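Local structure of serine-pyruvate aminotransferase (agxt) (Sulfolobus solfataricus, 3ZRQ) at residues 8-13 with 186-191; 138-143 with 288-293; 192-197 with 246-251. The protein probably transfers amino groups between serine or alanine and 2-oxo acids such as pyruvate and glyoxylate, using pyridoxal 5'-phosphate as its cofactor. All coordinates share one frame; numbering follows the deposited sequence. Where two conformers were deposited one is given.

Contact 1: residues 8-13 with 186-191; sequences VGPTTI and ASQKAL. With PMP (4'-deoxy-4'-aminopyridoxal-5'-phosphate), chain C.
Gly9 and Pro10 lie across from Lys189 and Gln188, two irregular loops brought so close that the CA atoms of Gly9 and Lys189 are 4.7 Å apart. The peptide between Gly9 and Pro10 is cis, and Gly9 has backbone angles that themselves call for glycine; a CB there would also run into Lys189 CD. Gln188 lays its aliphatic part against this cis peptide: CG sits 3.6 Å from Gly9 C and 3.9 Å from Pro10 CD. With CG between the backbone N and the carbonyl carbon (chi1 76°) and a bend at chi2, the amide turns off towards the cofactor. There Gln188 NE2 donates to PMP O3P at 2.9 Å, and it also donates to water 1, which takes a second donor, Lys189 NZ. Losing this amide to an alanine here is likely to leave PMP O3P without its donor from this loop and to open a gap beside the Pro10 ring. The backbone O of Gln188 is busy as well, receiving a CA-H...O contact from Pro10 CA at 3.4 Å and a hydrogen from water 2. Lys189 runs past Gly9 to the cofactor, where the model links its NZ to PMP N4A at 1.9 Å, too long for a normal bond and too short for a contact, so the link is doubtful and is not an aldimine. The residue is probably the lysine that forms the aldimine in these transaminases. Thr11 OG1 bonds to Leu5 O, tying the loop, which leads into helix 15-19, back to strand 4-5. Val26 of the second subunit packs on Pro10 and its Thr243 on Gln188. The lysine loop joins strands 182-186 and 196-202 of the large sheet, and its Leu191 leans on Phe256 and Ile259 of helix 246-262.

Contact 2: residues 138-143 with 288-293; sequences TSTGVR and EIVARR. With PMP (4'-deoxy-4'-aminopyridoxal-5'-phosphate), chain C.
Val142 and Ala291 meet through single methyl groups, Val142 CG2 resting 3.6 Å from Ala291 CB. Val142 belongs to a G1 beta bulge: it and Gly141 both face Glu137 in the small hairpin of strands 136-137 and 142-143, and the positive phi of Gly141 (73°) suits the glycine of that motif. Next to the methyls, Val290 CG1 approaches the turn at Thr140, 3.8 Å from Thr140 O and a little farther from Thr140 CB. It gets there because CG1 stands anti to the backbone N of Val290 (chi1 166°). The polar link is a water: water 3 gives a hydrogen to Thr140 O at 2.8 Å and accepts one from Ala291 N, bridging two backbone groups too far apart to bond directly. At the other end of 138-143, Thr138 OG1 is modelled 2.4 Å from PMP O3, shorter than a normal hydrogen bond, so the exact length is doubtful; either oxygen could be the donor, and Ser166 OG is a further partner of the same hydroxyl. The turn thus meets the cofactor with its first residue and the 288-293 loop with its last ones and the strand that follows. Farther out, Tyr335 OH bonds to Ser139 O and Arg337 NH1 to Thr138 O, fixing the start of the turn, while backbone bonds join Gly141 to Ser298 and Val290 to Gly303. The loop itself is braced by Arg292, which curls back over its own chain so that NE reaches Val290 O at 3.0 Å. Glu288, a calcium ligand, is in the conformer given salt-bridged to Arg292 and, through OE1, to Lys307. Arg292 NH2 also donates to Ile289 O, which lies in the guanidinium plane at 3.0 Å.

Contact 3: residues 192-197 with 246-251; sequences GSAAGL and VHVILQ
Leu197 and Val248 make the centre of the apolar contact, their side chains running past one another in opposite senses with Leu197 CG 3.7 Å from Val248 CG1. Leu197 then crosses Ile249 at about a right angle, CD2 lying 3.7 Å from Ile249 CG1. With chi1 at 178°, Val248 turns CG1 away from its own N and towards the loop carbonyls: Ala194 O and Ala195 O are both 3.6 Å from it. Here the start of helix 246-262 packs against the start of strand 196-202, the antiparallel strand next to 55-59 in the seven-stranded mixed sheet of the large domain, whose strand order is that of the fold type I pyridoxal-phosphate enzymes. Val248 also packs on Val248 of the second subunit, so the same residue serves the dimer interface. The polar contacts run through water 4. It accepts from Ser193 OG at 2.6 Å and donates to Ala194 O and to the helix carbonyl Val248 O, the latter at 2.8 Å. Gln251 adds a mixed contact, its OE1 3.4 Å from the methyl CB of Ala194, while its NE2 is hydrogen-bonded to Leu18 O of helix 15-19.

Overall arrangement
Contacts 1 and 2 hold opposite ends of one cofactor: Gln188 donates to its phosphate and Thr138 meets the ring oxygen O3. Their centres are 19 Å apart, yet they touch beside PMP, where Val8 CB lies 3.8 Å from Thr138 CG2. Contact 3 follows directly on the lysine loop of contact 1, with centres 10 Å apart; Ser187 OG lies 2.7 Å from Ala194 O, a probable hydrogen bond. The side chain of Ala195 stays about 7 Å from PMP. Contacts 2 and 3 are about 13 Å apart at their nearest atoms. The second subunit reaches contacts 1 and 3, and its Tyr240 and Thr243 join Gly63 and Thr64 of this chain on PMP.

Contact 1: residues 8-13 with 186-191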
loop_
_atom_site.group_PDB
_atom_site.type_symbol
_atom_site.label_atom_id
_atom_site.label_comp_id
_atom_site.label_asym_id
_atom_site.label_seq_id
_atom_site.Cartn_x
_atom_site.Cartn_y
_atom_site.Cartn_z
ATOM N N VAL A 8 -24.080 5.458 -0.631
ATOM C CA VAL A 8 -24.786 4.451 0.156
ATOM C C VAL A 8 -24.000 3.144 0.415
ATOM O O VAL A 8 -24.550 2.195 0.976
ATOM C CB VAL A 8 -26.194 4.177 -0.439
ATOM C CG1 VAL A 8 -27.013 5.466 -0.411
ATOM C CG2 VAL A 8 -26.101 3.599 -1.869
ATOM N N GLY A 9 -22.724 3.116 0.019
ATOM C CA GLY A 9 -21.844 1.955 0.243
ATOM C C GLY A 9 -21.303 1.313 -1.033
ATOM O O GLY A 9 -22.081 0.948 -1.910
ATOM N N PRO A 10 -19.960 1.198 -1.172
ATOM C CA PRO A 10 -18.950 1.742 -0.260
ATOM C C PRO A 10 -19.140 3.237 0.021
ATOM O O PRO A 10 -19.711 3.984 -0.790
ATOM C CB PRO A 10 -17.620 1.518 -1.007
ATOM C CG PRO A 10 -17.872 0.377 -1.923
ATOM C CD PRO A 10 -19.352 0.402 -2.263
ATOM N N THR A 11 -18.675 3.638 1.192
ATOM C CA THR A 11 -18.534 5.034 1.556
ATOM C C THR A 11 -17.007 5.218 1.631
ATOM O O THR A 11 -16.270 4.383 1.094
ATOM C CB THR A 11 -19.290 5.306 2.895
ATOM O OG1 THR A 11 -18.853 6.541 3.478
ATOM C CG2 THR A 11 -19.089 4.132 3.898
ATOM N N THR A 12 -16.521 6.287 2.255
ATOM C CA THR A 12 -15.073 6.466 2.402
ATOM C C THR A 12 -14.531 5.356 3.317
ATOM O O THR A 12 -15.063 5.132 4.418
ATOM C CB THR A 12 -14.719 7.873 2.945
ATOM O OG1 THR A 12 -15.369 8.865 2.145
ATOM C CG2 THR A 12 -13.201 8.113 2.884
ATOM N N ILE A 13 -13.508 4.636 2.851
ATOM C CA ILE A 13 -12.919 3.561 3.648
ATOM C C ILE A 13 -11.630 4.045 4.345
ATOM O O ILE A 13 -10.788 4.641 3.723
ATOM C CB ILE A 13 -12.635 2.307 2.786
ATOM C CG1 ILE A 13 -13.928 1.879 2.037
ATOM C CG2 ILE A 13 -12.093 1.191 3.674
ATOM C CD1 ILE A 13 -13.766 0.713 1.108
ATOM N N ALA A 186 -24.068 -6.231 5.030
ATOM C CA ALA A 186 -23.038 -6.343 4.017
ATOM C C ALA A 186 -21.767 -5.717 4.580
ATOM O O ALA A 186 -21.802 -5.047 5.641
ATOM C CB ALA A 186 -23.466 -5.645 2.721
ATOM N N SER A 187 -20.648 -5.939 3.891
ATOM C CA SER A 187 -19.370 -5.393 4.329
ATOM C C SER A 187 -19.123 -3.901 4.060
ATOM O O SER A 187 -18.289 -3.292 4.743
ATOM C CB SER A 187 -18.194 -6.239 3.810
ATOM O OG SER A 187 -18.200 -6.370 2.394
ATOM N N GLN A 188 -19.853 -3.320 3.099
ATOM C CA GLN A 188 -19.458 -2.044 2.517
ATOM C C GLN A 188 -20.273 -0.867 3.020
ATOM O O GLN A 188 -20.101 0.236 2.514
ATOM C CB GLN A 188 -19.508 -2.098 0.978
ATOM C CG GLN A 188 -20.949 -2.029 0.360
ATOM C CD GLN A 188 -21.697 -3.383 0.361
ATOM O OE1 GLN A 188 -21.153 -4.419 0.764
ATOM N NE2 GLN A 188 -22.949 -3.367 -0.101
ATOM N N LYS A 189 -21.100 -1.080 4.043
ATOM C CA LYS A 189 -21.933 0.038 4.536
ATOM C C LYS A 189 -21.420 0.632 5.826
ATOM O O LYS A 189 -20.297 1.167 5.848
ATOM C CB LYS A 189 -23.381 -0.403 4.677
ATOM C CG LYS A 189 -24.266 0.258 3.735
ATOM C CD LYS A 189 -24.243 -0.403 2.422
ATOM C CE LYS A 189 -25.625 -0.160 1.841
ATOM N NZ LYS A 189 -25.822 -0.766 0.548
ATOM N N ALA A 190 -22.209 0.535 6.905
ATOM C CA ALA A 190 -21.814 1.135 8.175
ATOM C C ALA A 190 -20.643 0.407 8.837
ATOM O O ALA A 190 -20.000 0.945 9.762
ATOM C CB ALA A 190 -23.011 1.249 9.113
ATOM N N LEU A 191 -20.345 -0.808 8.359
ATOM C CA LEU A 191 -19.139 -1.493 8.807
ATOM C C LEU A 191 -17.891 -0.815 8.220
ATOM O O LEU A 191 -16.808 -0.906 8.773
ATOM C CB LEU A 191 -19.184 -2.997 8.499
ATOM C CG LEU A 191 -20.252 -3.820 9.289
ATOM C CD1 LEU A 191 -20.239 -5.283 8.907
ATOM C CD2 LEU A 191 -20.118 -3.666 10.832
HETATM N N1 PMP C . -30.686 -4.051 1.490
HETATM C C2 PMP C . -30.504 -2.705 1.585
HETATM C C2A PMP C . -31.256 -1.982 2.669
HETATM C C3 PMP C . -29.544 -2.053 0.806
HETATM O O3 PMP C . -29.281 -0.742 1.038
HETATM C C4 PMP C . -28.903 -2.795 -0.199
HETATM C C4A PMP C . -28.110 -2.129 -1.289
HETATM N N4A PMP C . -27.138 -1.271 -0.749
HETATM C C5 PMP C . -29.130 -4.178 -0.296
HETATM C C6 PMP C . -30.037 -4.794 0.551
HETATM C C5A PMP C . -28.398 -5.072 -1.291
HETATM O O4P PMP C . -27.025 -5.100 -0.916
HETATM P P PMP C . -25.909 -5.426 -2.033
HETATM O O1P PMP C . -25.899 -4.329 -3.075
HETATM O O2P PMP C . -26.239 -6.763 -2.674
HETATM O O3P PMP C . -24.616 -5.490 -1.264
HETATM O O HOH W 1 -23.684 -0.834 -1.567
HETATM O O HOH W 2 -17.366 0.973 2.835
#

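Contact 2: residues 138-143 with 288-293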
loop_
_atom_site.group_PDB
_atom_site.type_symbol
_atom_site.label_atom_id
_atom_site.label_comp_id
_atom_site.label_asym_id
_atom_site.label_seq_id
_atom_site.Cartn_x
_atom_site.Cartn_y
_atom_site.Cartn_z
ATOM N N THR A 138 -32.914 1.990 2.421
ATOM C CA THR A 138 -31.904 2.890 1.878
ATOM C C THR A 138 -32.478 3.844 0.840
ATOM O O THR A 138 -31.976 4.976 0.706
ATOM C CB THR A 138 -30.730 2.068 1.250
ATOM O OG1 THR A 138 -30.344 1.045 2.173
ATOM C CG2 THR A 138 -29.518 2.938 0.944
ATOM N N SER A 139 -33.526 3.429 0.123
ATOM C CA SER A 139 -34.095 4.312 -0.905
ATOM C C SER A 139 -34.732 5.593 -0.325
ATOM O O SER A 139 -34.786 6.613 -0.996
ATOM C CB SER A 139 -35.131 3.577 -1.772
ATOM O OG SER A 139 -36.153 3.013 -0.949
ATOM N N THR A 140 -35.168 5.544 0.924
ATOM C CA THR A 140 -35.949 6.660 1.497
ATOM C C THR A 140 -35.359 7.190 2.796
ATOM O O THR A 140 -35.805 8.213 3.288
ATOM C CB THR A 140 -37.415 6.258 1.778
ATOM O OG1 THR A 140 -37.425 5.162 2.686
ATOM C CG2 THR A 140 -38.155 5.899 0.521
ATOM N N GLY A 141 -34.374 6.494 3.351
ATOM C CA GLY A 141 -33.778 6.857 4.647
ATOM C C GLY A 141 -34.666 6.574 5.841
ATOM O O GLY A 141 -34.513 7.184 6.893
ATOM N N VAL A 142 -35.597 5.627 5.684
ATOM C CA VAL A 142 -36.587 5.324 6.728
ATOM C C VAL A 142 -36.192 4.101 7.557
ATOM O O VAL A 142 -35.951 3.005 7.012
ATOM C CB VAL A 142 -37.981 5.130 6.101
ATOM C CG1 VAL A 142 -38.987 4.608 7.125
ATOM C CG2 VAL A 142 -38.470 6.428 5.521
ATOM N N ARG A 143 -36.109 4.298 8.872
ATOM C CA ARG A 143 -35.806 3.238 9.809
ATOM C C ARG A 143 -37.123 2.658 10.352
ATOM O O ARG A 143 -37.962 3.391 10.904
ATOM C CB ARG A 143 -34.957 3.751 10.970
ATOM C CG ARG A 143 -34.494 2.682 11.960
ATOM C CD ARG A 143 -33.675 3.272 13.154
ATOM N NE ARG A 143 -34.418 4.352 13.795
ATOM C CZ ARG A 143 -34.031 5.626 13.836
ATOM N NH1 ARG A 143 -32.849 6.005 13.340
ATOM N NH2 ARG A 143 -34.837 6.525 14.382
ATOM N N GLU A 288 -36.710 19.971 2.751
ATOM C CA GLU A 288 -37.576 18.934 3.298
ATOM C C GLU A 288 -36.900 17.563 3.197
ATOM O O GLU A 288 -36.244 17.255 2.197
ATOM C CB GLU A 288 -38.919 18.921 2.562
ATOM C CG GLU A 288 -40.018 18.142 3.286
ATOM C CD GLU A 288 -41.332 18.064 2.522
ATOM O OE1 GLU A 288 -41.438 18.642 1.421
ATOM O OE2 GLU A 288 -42.267 17.417 3.045
ATOM N N ILE A 289 -37.059 16.748 4.239
ATOM C CA ILE A 289 -36.497 15.391 4.267
ATOM C C ILE A 289 -37.508 14.390 3.659
ATOM O O ILE A 289 -38.703 14.541 3.857
ATOM C CB ILE A 289 -36.092 15.025 5.712
ATOM C CG1 ILE A 289 -34.860 15.849 6.123
ATOM C CG2 ILE A 289 -35.787 13.553 5.849
ATOM C CD1 ILE A 289 -34.531 15.805 7.613
ATOM N N VAL A 290 -37.031 13.394 2.902
ATOM C CA VAL A 290 -37.918 12.410 2.269
ATOM C C VAL A 290 -38.756 11.597 3.276
ATOM O O VAL A 290 -39.977 11.494 3.122
ATOM C CB VAL A 290 -37.154 11.471 1.295
ATOM C CG1 VAL A 290 -38.016 10.249 0.915
ATOM C CG2 VAL A 290 -36.783 12.228 0.057
ATOM N N ALA A 291 -38.104 11.044 4.295
ATOM C CA ALA A 291 -38.793 10.273 5.320
ATOM C C ALA A 291 -39.955 11.113 5.882
ATOM O O ALA A 291 -39.750 12.267 6.253
ATOM C CB ALA A 291 -37.840 9.898 6.400
ATOM N N ARG A 292 -41.165 10.541 5.932
ATOM C CA ARG A 292 -42.365 11.292 6.335
ATOM C C ARG A 292 -42.463 11.496 7.826
ATOM O O ARG A 292 -42.943 12.528 8.282
ATOM C CB ARG A 292 -43.652 10.590 5.853
ATOM C CG ARG A 292 -43.757 10.368 4.337
ATOM C CD ARG A 292 -43.985 11.649 3.516
ATOM N NE ARG A 292 -42.775 12.482 3.471
ATOM C CZ ARG A 292 -42.727 13.734 3.018
ATOM N NH1 ARG A 292 -43.830 14.326 2.562
ATOM N NH2 ARG A 292 -41.572 14.401 3.041
ATOM N N ARG A 293 -42.011 10.511 8.583
ATOM C CA ARG A 293 -42.191 10.490 10.023
ATOM C C ARG A 293 -40.860 10.657 10.741
ATOM O O ARG A 293 -39.968 9.806 10.607
ATOM C CB ARG A 293 -42.847 9.174 10.447
ATOM C CG ARG A 293 -44.072 8.798 9.620
ATOM C CD ARG A 293 -45.370 9.117 10.328
ATOM N NE ARG A 293 -45.510 8.296 11.542
ATOM C CZ ARG A 293 -46.174 8.668 12.640
ATOM N NH1 ARG A 293 -46.766 9.857 12.704
ATOM N NH2 ARG A 293 -46.232 7.861 13.693
HETATM N N1 PMP C . -30.686 -4.051 1.490
HETATM C C2 PMP C . -30.504 -2.705 1.585
HETATM C C2A PMP C . -31.256 -1.982 2.669
HETATM C C3 PMP C . -29.544 -2.053 0.806
HETATM O O3 PMP C . -29.281 -0.742 1.038
HETATM C C4 PMP C . -28.903 -2.795 -0.199
HETATM C C4A PMP C . -28.110 -2.129 -1.289
HETATM N N4A PMP C . -27.138 -1.271 -0.749
HETATM C C5 PMP C . -29.130 -4.178 -0.296
HETATM C C6 PMP C . -30.037 -4.794 0.551
HETATM C C5A PMP C . -28.398 -5.072 -1.291
HETATM O O4P PMP C . -27.025 -5.100 -0.916
HETATM P P PMP C . -25.909 -5.426 -2.033
HETATM O O1P PMP C . -25.899 -4.329 -3.075
HETATM O O2P PMP C . -26.239 -6.763 -2.674
HETATM O O3P PMP C . -24.616 -5.490 -1.264
HETATM O O HOH W 3 -35.115 10.635 4.404
#

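Contact 3: residues 192-197 with 246-251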
loop_
_atom_site.group_PDB
_atom_site.type_symbol
_atom_site.label_atom_id
_atom_site.label_comp_id
_atom_site.label_asym_id
_atom_site.label_seq_id
_atom_site.Cartn_x
_atom_site.Cartn_y
_atom_site.Cartn_z
ATOM N N GLY A 192 -18.056 -0.149 7.080
ATOM C CA GLY A 192 -17.004 0.705 6.536
ATOM C C GLY A 192 -15.854 -0.014 5.863
ATOM O O GLY A 192 -14.769 0.540 5.786
ATOM N N SER A 193 -16.085 -1.230 5.371
ATOM C CA SER A 193 -15.018 -2.020 4.731
ATOM C C SER A 193 -15.224 -2.167 3.224
ATOM O O SER A 193 -16.107 -1.530 2.629
ATOM C CB SER A 193 -14.867 -3.394 5.410
ATOM O OG SER A 193 -13.688 -4.021 4.978
ATOM N N ALA A 194 -14.371 -2.961 2.582
ATOM C CA ALA A 194 -14.482 -3.172 1.137
ATOM C C ALA A 194 -15.684 -4.081 0.836
ATOM O O ALA A 194 -16.022 -4.960 1.638
ATOM C CB ALA A 194 -13.200 -3.809 0.591
ATOM N N ALA A 195 -16.311 -3.849 -0.314
ATOM C CA ALA A 195 -17.443 -4.661 -0.796
ATOM C C ALA A 195 -17.002 -6.080 -1.214
ATOM O O ALA A 195 -15.826 -6.305 -1.570
ATOM C CB ALA A 195 -18.109 -3.959 -1.983
ATOM N N GLY A 196 -17.946 -7.023 -1.166
ATOM C CA GLY A 196 -17.737 -8.373 -1.685
ATOM C C GLY A 196 -18.215 -9.461 -0.762
ATOM O O GLY A 196 -18.079 -10.626 -1.098
ATOM N N LEU A 197 -18.749 -9.077 0.415
ATOM C CA LEU A 197 -19.260 -10.027 1.410
ATOM C C LEU A 197 -20.689 -9.745 1.892
ATOM O O LEU A 197 -21.032 -8.583 2.182
ATOM C CB LEU A 197 -18.335 -10.011 2.651
ATOM C CG LEU A 197 -16.826 -10.248 2.448
ATOM C CD1 LEU A 197 -16.073 -9.884 3.730
ATOM C CD2 LEU A 197 -16.581 -11.700 2.073
ATOM N N VAL A 246 -10.742 -13.702 -0.184
ATOM C CA VAL A 246 -9.726 -13.796 0.888
ATOM C C VAL A 246 -9.268 -12.435 1.425
ATOM O O VAL A 246 -9.323 -12.178 2.639
ATOM C CB VAL A 246 -8.496 -14.626 0.398
ATOM C CG1 VAL A 246 -7.333 -14.515 1.364
ATOM C CG2 VAL A 246 -8.892 -16.090 0.207
ATOM N N HIS A 247 -8.818 -11.580 0.513
ATOM C CA HIS A 247 -8.273 -10.270 0.866
ATOM C C HIS A 247 -9.361 -9.299 1.352
ATOM O O HIS A 247 -9.114 -8.476 2.237
ATOM C CB HIS A 247 -7.441 -9.697 -0.291
ATOM C CG HIS A 247 -6.190 -10.473 -0.556
ATOM N ND1 HIS A 247 -6.176 -11.606 -1.341
ATOM C CD2 HIS A 247 -4.908 -10.277 -0.146
ATOM C CE1 HIS A 247 -4.941 -12.088 -1.392
ATOM N NE2 HIS A 247 -4.157 -11.301 -0.669
ATOM N N VAL A 248 -10.592 -9.429 0.831
ATOM C CA VAL A 248 -11.703 -8.606 1.341
ATOM C C VAL A 248 -11.966 -8.968 2.817
ATOM O O VAL A 248 -12.391 -8.133 3.596
ATOM C CB VAL A 248 -13.005 -8.827 0.531
ATOM C CG1 VAL A 248 -14.165 -7.997 1.111
ATOM C CG2 VAL A 248 -12.760 -8.407 -0.957
ATOM N N ILE A 249 -11.773 -10.237 3.137
ATOM C CA ILE A 249 -11.972 -10.708 4.529
ATOM C C ILE A 249 -10.841 -10.199 5.458
ATOM O O ILE A 249 -11.096 -9.872 6.651
ATOM C CB ILE A 249 -12.137 -12.249 4.592
ATOM C CG1 ILE A 249 -13.506 -12.642 3.990
ATOM C CG2 ILE A 249 -12.024 -12.767 6.063
ATOM C CD1 ILE A 249 -13.751 -14.126 3.704
ATOM N N LEU A 250 -9.622 -10.126 4.933
ATOM C CA LEU A 250 -8.515 -9.491 5.685
ATOM C C LEU A 250 -8.887 -8.043 6.056
ATOM O O LEU A 250 -8.693 -7.596 7.186
ATOM C CB LEU A 250 -7.198 -9.552 4.894
ATOM C CG LEU A 250 -6.593 -10.922 4.565
ATOM C CD1 LEU A 250 -5.297 -10.796 3.763
ATOM C CD2 LEU A 250 -6.373 -11.752 5.799
ATOM N N GLN A 251 -9.418 -7.306 5.078
ATOM C CA GLN A 251 -9.856 -5.933 5.310
ATOM C C GLN A 251 -10.995 -5.884 6.332
ATOM O O GLN A 251 -10.963 -5.059 7.249
ATOM C CB GLN A 251 -10.219 -5.268 3.987
ATOM C CG GLN A 251 -9.008 -5.203 3.045
ATOM C CD GLN A 251 -9.343 -4.830 1.606
ATOM O OE1 GLN A 251 -10.232 -5.408 0.987
ATOM N NE2 GLN A 251 -8.588 -3.894 1.052
HETATM O O HOH W 4 -14.457 -6.201 3.685
#